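Local coordinates for probable O-methyltransferase (Mycobacterium tuberculosis, PDB 6JCL), which transfers the methyl group of S-adenosyl-L-methionine to catechol-like compounds in a divalent-metal-dependent reaction, working as a homodimer, at residues D141-I153 with A184-L198. Residues are numbered along the deposited sequence; the frame is centred on the assembly and turned at random.
Sequences DKENNVAYIQWAI and AARRTLQMMGEHPGL. With SAH (S-adenosyl-L-homocysteine), chain I.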
loop_
_atom_site.group_PDB
_atom_site.type_symbol
_atom_site.label_atom_id
_atom_site.label_comp_id
_atom_site.label_asym_id
_atom_site.label_seq_id
_atom_site.Cartn_x
_atom_site.Cartn_y
_atom_site.Cartn_z
ATOM N N ASP A 141 11.839 -15.980 8.414
ATOM C CA ASP A 141 13.096 -15.675 9.113
ATOM C C ASP A 141 13.827 -14.554 8.377
ATOM O O ASP A 141 14.085 -14.661 7.170
ATOM C CB ASP A 141 13.982 -16.914 9.248
ATOM C CG ASP A 141 14.181 -17.658 7.935
ATOM O OD1 ASP A 141 13.221 -17.757 7.142
ATOM O OD2 ASP A 141 15.296 -18.163 7.713
ATOM N N LYS A 142 14.123 -13.448 9.087
ATOM C CA LYS A 142 14.524 -12.232 8.380
ATOM C C LYS A 142 15.881 -12.360 7.701
ATOM O O LYS A 142 16.116 -11.695 6.680
ATOM C CB LYS A 142 14.548 -11.028 9.330
ATOM C CG LYS A 142 13.222 -10.802 10.058
ATOM C CD LYS A 142 12.020 -10.788 9.103
ATOM C CE LYS A 142 10.784 -10.199 9.781
ATOM N NZ LYS A 142 9.555 -10.530 8.995
ATOM N N GLU A 143 16.797 -13.163 8.258
ATOM C CA GLU A 143 18.104 -13.304 7.615
ATOM C C GLU A 143 18.000 -13.934 6.234
ATOM O O GLU A 143 18.948 -13.823 5.448
ATOM C CB GLU A 143 19.075 -14.105 8.492
ATOM C CG GLU A 143 19.750 -13.269 9.593
ATOM C CD GLU A 143 21.228 -12.959 9.306
ATOM O OE1 GLU A 143 21.582 -12.635 8.147
ATOM O OE2 GLU A 143 22.043 -13.045 10.252
ATOM N N ASN A 144 16.871 -14.555 5.895
ATOM C CA ASN A 144 16.717 -15.096 4.552
ATOM C C ASN A 144 15.814 -14.252 3.664
ATOM O O ASN A 144 15.464 -14.695 2.562
ATOM C CB ASN A 144 16.189 -16.527 4.620
ATOM C CG ASN A 144 17.307 -17.548 4.700
ATOM O OD1 ASN A 144 18.308 -17.458 3.975
ATOM N ND2 ASN A 144 17.139 -18.532 5.568
ATOM N N ASN A 145 15.448 -13.035 4.088
ATOM C CA ASN A 145 14.682 -12.161 3.196
ATOM C C ASN A 145 15.299 -12.130 1.795
ATOM O O ASN A 145 14.605 -12.281 0.787
ATOM C CB ASN A 145 14.656 -10.732 3.723
ATOM C CG ASN A 145 13.606 -10.469 4.778
ATOM O OD1 ASN A 145 12.733 -11.288 5.095
ATOM N ND2 ASN A 145 13.726 -9.293 5.374
ATOM N N VAL A 146 16.611 -11.911 1.719
ATOM C CA VAL A 146 17.262 -11.708 0.425
ATOM C C VAL A 146 17.174 -12.970 -0.426
ATOM O O VAL A 146 16.852 -12.905 -1.618
ATOM C CB VAL A 146 18.716 -11.247 0.627
ATOM C CG1 VAL A 146 19.544 -11.483 -0.627
ATOM C CG2 VAL A 146 18.732 -9.768 1.013
ATOM N N ALA A 147 17.453 -14.140 0.167
ATOM C CA ALA A 147 17.265 -15.396 -0.565
ATOM C C ALA A 147 15.814 -15.578 -1.015
ATOM O O ALA A 147 15.558 -16.016 -2.152
ATOM C CB ALA A 147 17.681 -16.577 0.305
ATOM N N TYR A 148 14.852 -15.258 -0.136
ATOM C CA TYR A 148 13.446 -15.432 -0.500
ATOM C C TYR A 148 13.045 -14.475 -1.615
ATOM O O TYR A 148 12.223 -14.824 -2.474
ATOM C CB TYR A 148 12.537 -15.239 0.722
ATOM C CG TYR A 148 12.793 -16.246 1.813
ATOM C CD1 TYR A 148 13.302 -17.508 1.517
ATOM C CD2 TYR A 148 12.522 -15.934 3.139
ATOM C CE1 TYR A 148 13.550 -18.431 2.519
ATOM C CE2 TYR A 148 12.769 -16.842 4.146
ATOM C CZ TYR A 148 13.267 -18.091 3.834
ATOM O OH TYR A 148 13.519 -18.988 4.844
ATOM N N ILE A 149 13.608 -13.265 -1.617
ATOM C CA ILE A 149 13.317 -12.319 -2.694
ATOM C C ILE A 149 13.875 -12.841 -4.016
ATOM O O ILE A 149 13.208 -12.773 -5.058
ATOM C CB ILE A 149 13.866 -10.919 -2.353
ATOM C CG1 ILE A 149 13.075 -10.302 -1.205
ATOM C CG2 ILE A 149 13.824 -9.999 -3.599
ATOM C CD1 ILE A 149 13.850 -9.183 -0.500
ATOM N N GLN A 150 15.089 -13.406 -3.992
ATOM C CA GLN A 150 15.643 -14.006 -5.205
ATOM C C GLN A 150 14.759 -15.146 -5.711
ATOM O O GLN A 150 14.506 -15.252 -6.919
ATOM C CB GLN A 150 17.074 -14.479 -4.938
ATOM C CG GLN A 150 18.059 -13.310 -4.832
ATOM C CD GLN A 150 19.417 -13.697 -4.259
ATOM O OE1 GLN A 150 19.539 -14.650 -3.485
ATOM N NE2 GLN A 150 20.447 -12.954 -4.643
ATOM N N TRP A 151 14.255 -15.991 -4.804
ATOM C CA TRP A 151 13.329 -17.046 -5.215
ATOM C C TRP A 151 12.030 -16.451 -5.742
ATOM O O TRP A 151 11.464 -16.959 -6.717
ATOM C CB TRP A 151 13.034 -17.995 -4.041
ATOM C CG TRP A 151 13.964 -19.174 -4.007
ATOM C CD1 TRP A 151 14.943 -19.424 -3.086
ATOM C CD2 TRP A 151 14.024 -20.241 -4.956
ATOM N NE1 TRP A 151 15.604 -20.584 -3.404
ATOM C CE2 TRP A 151 15.058 -21.108 -4.546
ATOM C CE3 TRP A 151 13.297 -20.556 -6.106
ATOM C CZ2 TRP A 151 15.382 -22.268 -5.245
ATOM C CZ3 TRP A 151 13.626 -21.705 -6.807
ATOM C CH2 TRP A 151 14.660 -22.548 -6.371
ATOM N N ALA A 152 11.540 -15.385 -5.098
ATOM C CA ALA A 152 10.297 -14.751 -5.545
ATOM C C ALA A 152 10.417 -14.270 -6.982
ATOM O O ALA A 152 9.511 -14.470 -7.794
ATOM C CB ALA A 152 9.929 -13.593 -4.609
ATOM N N ILE A 153 11.530 -13.624 -7.316
ATOM C CA ILE A 153 11.747 -13.180 -8.688
ATOM C C ILE A 153 11.736 -14.362 -9.642
ATOM O O ILE A 153 11.103 -14.313 -10.704
ATOM C CB ILE A 153 13.061 -12.388 -8.771
ATOM C CG1 ILE A 153 12.919 -11.082 -7.979
ATOM C CG2 ILE A 153 13.485 -12.163 -10.229
ATOM C CD1 ILE A 153 14.234 -10.355 -7.805
ATOM N N ALA A 184 19.056 -7.333 9.241
ATOM C CA ALA A 184 18.504 -7.994 8.062
ATOM C C ALA A 184 17.640 -7.041 7.247
ATOM O O ALA A 184 17.689 -7.035 6.007
ATOM C CB ALA A 184 17.682 -9.224 8.478
ATOM N N ALA A 185 16.827 -6.225 7.926
ATOM C CA ALA A 185 15.965 -5.301 7.196
ATOM C C ALA A 185 16.785 -4.291 6.399
ATOM O O ALA A 185 16.447 -3.970 5.259
ATOM C CB ALA A 185 15.036 -4.576 8.168
ATOM N N ARG A 186 17.843 -3.752 6.993
ATOM C CA ARG A 186 18.653 -2.784 6.264
ATOM C C ARG A 186 19.284 -3.417 5.031
ATOM O O ARG A 186 19.286 -2.815 3.948
ATOM C CB ARG A 186 19.730 -2.198 7.184
ATOM C CG ARG A 186 20.656 -1.203 6.496
ATOM C CD ARG A 186 21.779 -0.763 7.444
ATOM N NE ARG A 186 22.732 0.152 6.825
ATOM C CZ ARG A 186 22.605 1.475 6.829
ATOM N NH1 ARG A 186 23.525 2.236 6.254
ATOM N NH2 ARG A 186 21.546 2.038 7.399
ATOM N N ARG A 187 19.821 -4.632 5.174
ATOM C CA ARG A 187 20.425 -5.315 4.034
ATOM C C ARG A 187 19.370 -5.658 2.995
ATOM O O ARG A 187 19.641 -5.596 1.792
ATOM C CB ARG A 187 21.133 -6.595 4.498
ATOM C CG ARG A 187 21.728 -7.405 3.343
ATOM C CD ARG A 187 22.025 -8.855 3.707
ATOM N NE ARG A 187 22.452 -9.617 2.530
ATOM C CZ ARG A 187 22.344 -10.937 2.405
ATOM N NH1 ARG A 187 21.824 -11.662 3.383
ATOM N NH2 ARG A 187 22.757 -11.534 1.295
ATOM N N THR A 188 18.169 -6.029 3.448
ATOM C CA THR A 188 17.081 -6.321 2.518
ATOM C C THR A 188 16.762 -5.105 1.662
ATOM O O THR A 188 16.608 -5.210 0.436
ATOM C CB THR A 188 15.842 -6.745 3.308
ATOM O OG1 THR A 188 16.107 -7.974 3.990
ATOM C CG2 THR A 188 14.598 -6.914 2.393
ATOM N N LEU A 189 16.627 -3.941 2.300
ATOM C CA LEU A 189 16.295 -2.723 1.569
ATOM C C LEU A 189 17.409 -2.348 0.591
ATOM O O LEU A 189 17.146 -1.923 -0.550
ATOM C CB LEU A 189 16.029 -1.587 2.560
ATOM C CG LEU A 189 14.768 -1.744 3.423
ATOM C CD1 LEU A 189 14.810 -0.722 4.569
ATOM C CD2 LEU A 189 13.528 -1.551 2.576
ATOM N N GLN A 190 18.660 -2.498 1.014
ATOM C CA GLN A 190 19.762 -2.184 0.109
ATOM C C GLN A 190 19.781 -3.135 -1.081
ATOM O O GLN A 190 20.004 -2.708 -2.225
ATOM C CB GLN A 190 21.077 -2.225 0.882
ATOM C CG GLN A 190 21.166 -1.046 1.855
ATOM C CD GLN A 190 22.438 -1.065 2.684
ATOM O OE1 GLN A 190 22.861 -2.109 3.170
ATOM N NE2 GLN A 190 23.058 0.104 2.837
ATOM N N MET A 191 19.482 -4.415 -0.844
ATOM C CA MET A 191 19.458 -5.371 -1.940
ATOM C C MET A 191 18.339 -5.045 -2.921
ATOM O O MET A 191 18.548 -5.080 -4.143
ATOM C CB MET A 191 19.298 -6.793 -1.391
ATOM C CG MET A 191 19.154 -7.866 -2.475
ATOM S SD MET A 191 17.410 -8.224 -2.813
ATOM C CE MET A 191 17.588 -9.810 -3.634
ATOM N N MET A 192 17.160 -4.670 -2.409
ATOM C CA MET A 192 16.038 -4.378 -3.298
ATOM C C MET A 192 16.315 -3.131 -4.126
ATOM O O MET A 192 15.979 -3.083 -5.317
ATOM C CB MET A 192 14.735 -4.222 -2.493
ATOM C CG MET A 192 14.299 -5.508 -1.793
ATOM S SD MET A 192 12.834 -5.327 -0.759
ATOM C CE MET A 192 11.575 -5.353 -2.024
ATOM N N GLY A 193 16.954 -2.124 -3.527
ATOM C CA GLY A 193 17.256 -0.920 -4.272
ATOM C C GLY A 193 18.248 -1.181 -5.386
ATOM O O GLY A 193 18.176 -0.566 -6.454
ATOM N N GLU A 194 19.195 -2.089 -5.149
ATOM C CA GLU A 194 20.242 -2.360 -6.121
ATOM C C GLU A 194 19.833 -3.368 -7.185
ATOM O O GLU A 194 20.478 -3.432 -8.237
ATOM C CB GLU A 194 21.492 -2.860 -5.398
ATOM C CG GLU A 194 22.265 -1.763 -4.693
ATOM C CD GLU A 194 23.453 -2.297 -3.904
ATOM O OE1 GLU A 194 23.469 -3.508 -3.591
ATOM O OE2 GLU A 194 24.376 -1.507 -3.607
ATOM N N HIS A 195 18.790 -4.145 -6.947
ATOM C CA HIS A 195 18.457 -5.235 -7.860
ATOM C C HIS A 195 17.890 -4.673 -9.154
ATOM O O HIS A 195 16.861 -3.984 -9.120
ATOM C CB HIS A 195 17.454 -6.193 -7.222
ATOM C CG HIS A 195 17.431 -7.540 -7.871
ATOM N ND1 HIS A 195 17.115 -7.718 -9.202
ATOM C CD2 HIS A 195 17.731 -8.769 -7.389
ATOM C CE1 HIS A 195 17.203 -9.001 -9.505
ATOM N NE2 HIS A 195 17.578 -9.660 -8.422
ATOM N N PRO A 196 18.497 -4.961 -10.310
ATOM C CA PRO A 196 17.986 -4.388 -11.566
ATOM C C PRO A 196 16.628 -4.943 -11.972
ATOM O O PRO A 196 15.937 -4.319 -12.790
ATOM C CB PRO A 196 19.076 -4.746 -12.587
ATOM C CG PRO A 196 19.723 -5.980 -12.040
ATOM C CD PRO A 196 19.681 -5.814 -10.520
ATOM N N GLY A 197 16.215 -6.074 -11.409
ATOM C CA GLY A 197 14.941 -6.676 -11.717
ATOM C C GLY A 197 13.800 -6.222 -10.841
ATOM O O GLY A 197 12.676 -6.722 -10.993
ATOM N N LEU A 198 14.044 -5.282 -9.927
ATOM C CA LEU A 198 13.027 -4.840 -8.984
ATOM C C LEU A 198 12.876 -3.330 -9.045
ATOM O O LEU A 198 13.860 -2.607 -9.201
ATOM C CB LEU A 198 13.388 -5.246 -7.543
ATOM C CG LEU A 198 13.425 -6.734 -7.191
ATOM C CD1 LEU A 198 13.909 -6.884 -5.750
ATOM C CD2 LEU A 198 12.036 -7.357 -7.371
HETATM N N SAH I . 2.681 -13.963 8.288
HETATM C CA SAH I . 2.135 -14.281 9.616
HETATM C CB SAH I . 3.239 -14.181 10.664
HETATM C CG SAH I . 4.492 -14.989 10.341
HETATM S SD SAH I . 5.559 -15.067 11.803
HETATM C C SAH I . 0.979 -13.356 9.973
HETATM O O SAH I . -0.098 -13.786 10.402
HETATM O OXT SAH I . 1.117 -12.153 9.792
HETATM C "C5'" SAH I . 6.973 -15.865 11.004
HETATM C "C4'" SAH I . 6.758 -17.352 10.711
HETATM O "O4'" SAH I . 7.840 -17.792 9.915
HETATM C "C3'" SAH I . 6.762 -18.262 11.948
HETATM O "O3'" SAH I . 5.578 -19.058 11.930
HETATM C "C2'" SAH I . 7.995 -19.136 11.790
HETATM O "O2'" SAH I . 7.872 -20.434 12.359
HETATM C "C1'" SAH I . 8.184 -19.113 10.271
HETATM N N9 SAH I . 9.540 -19.439 9.802
HETATM C C8 SAH I . 10.732 -19.070 10.392
HETATM N N7 SAH I . 11.731 -19.571 9.632
HETATM C C5 SAH I . 11.188 -20.231 8.577
HETATM C C6 SAH I . 11.768 -20.933 7.521
HETATM N N6 SAH I . 13.095 -21.050 7.402
HETATM N N1 SAH I . 10.939 -21.502 6.584
HETATM C C2 SAH I . 9.560 -21.413 6.705
HETATM N N3 SAH I . 8.986 -20.732 7.758
HETATM C C4 SAH I . 9.810 -20.153 8.677
HETATM O O HOH W 1 20.615 -11.091 5.513
#
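Val-146, Ile-149 and Ile-153 of helix 145-155 pack against Thr-188 and Met-191 of helix 180-194 and against His-195 and Leu-198 of the turn after it, within the Rossmann-like class I methyltransferase fold. The axes of 145-153 and 184-194 come within 9.8 Å at closest approach, 32° apart, in the same N-to-C sense. Met-191 bends at chi2 (-95°), which lays its CE across helix 145-155, 3.7 Å from Gln-150 CG and 3.8 Å from Ile-149 CG2. Ile-149 divides its branches: CG2 also meets Leu-198 CD1, while CD1 reaches Thr-188 CG2 and Met-192 CG. Further along, Ile-153 CD1 sits over one face of the His-195 imidazole, a CH-pi contact 3.7 Å from the ring centroid. Val-146 CG2 lies over the centre of the Arg-187 guanidinium face. In the buried layer, Asn-145 ND2 donates in its amide plane to Thr-188 OG1 (3.1 Å, 157°), and that hydroxyl in turn donates to Ala-184 O. Ile-138 and Val-164 of the central sheet back Asn-145 and Ile-149, whereas Leu-189 packs on Leu-16 of the second subunit. Residues 141-148 reach the active site: Lys-142 packs its CB on Ala-184 and sends NZ to Asn-166, a metal ligand. Asp-141 OD1 and Tyr-148 OH, hydrogen-bonded to each other, lie beside adenine N6 of S-adenosyl-L-homocysteine. At the far end, Gly-197 N donates to His-195 ND1 in the ring plane (2.9 Å), helping to set the rotation of the imidazole that Ile-153 CD1 covers.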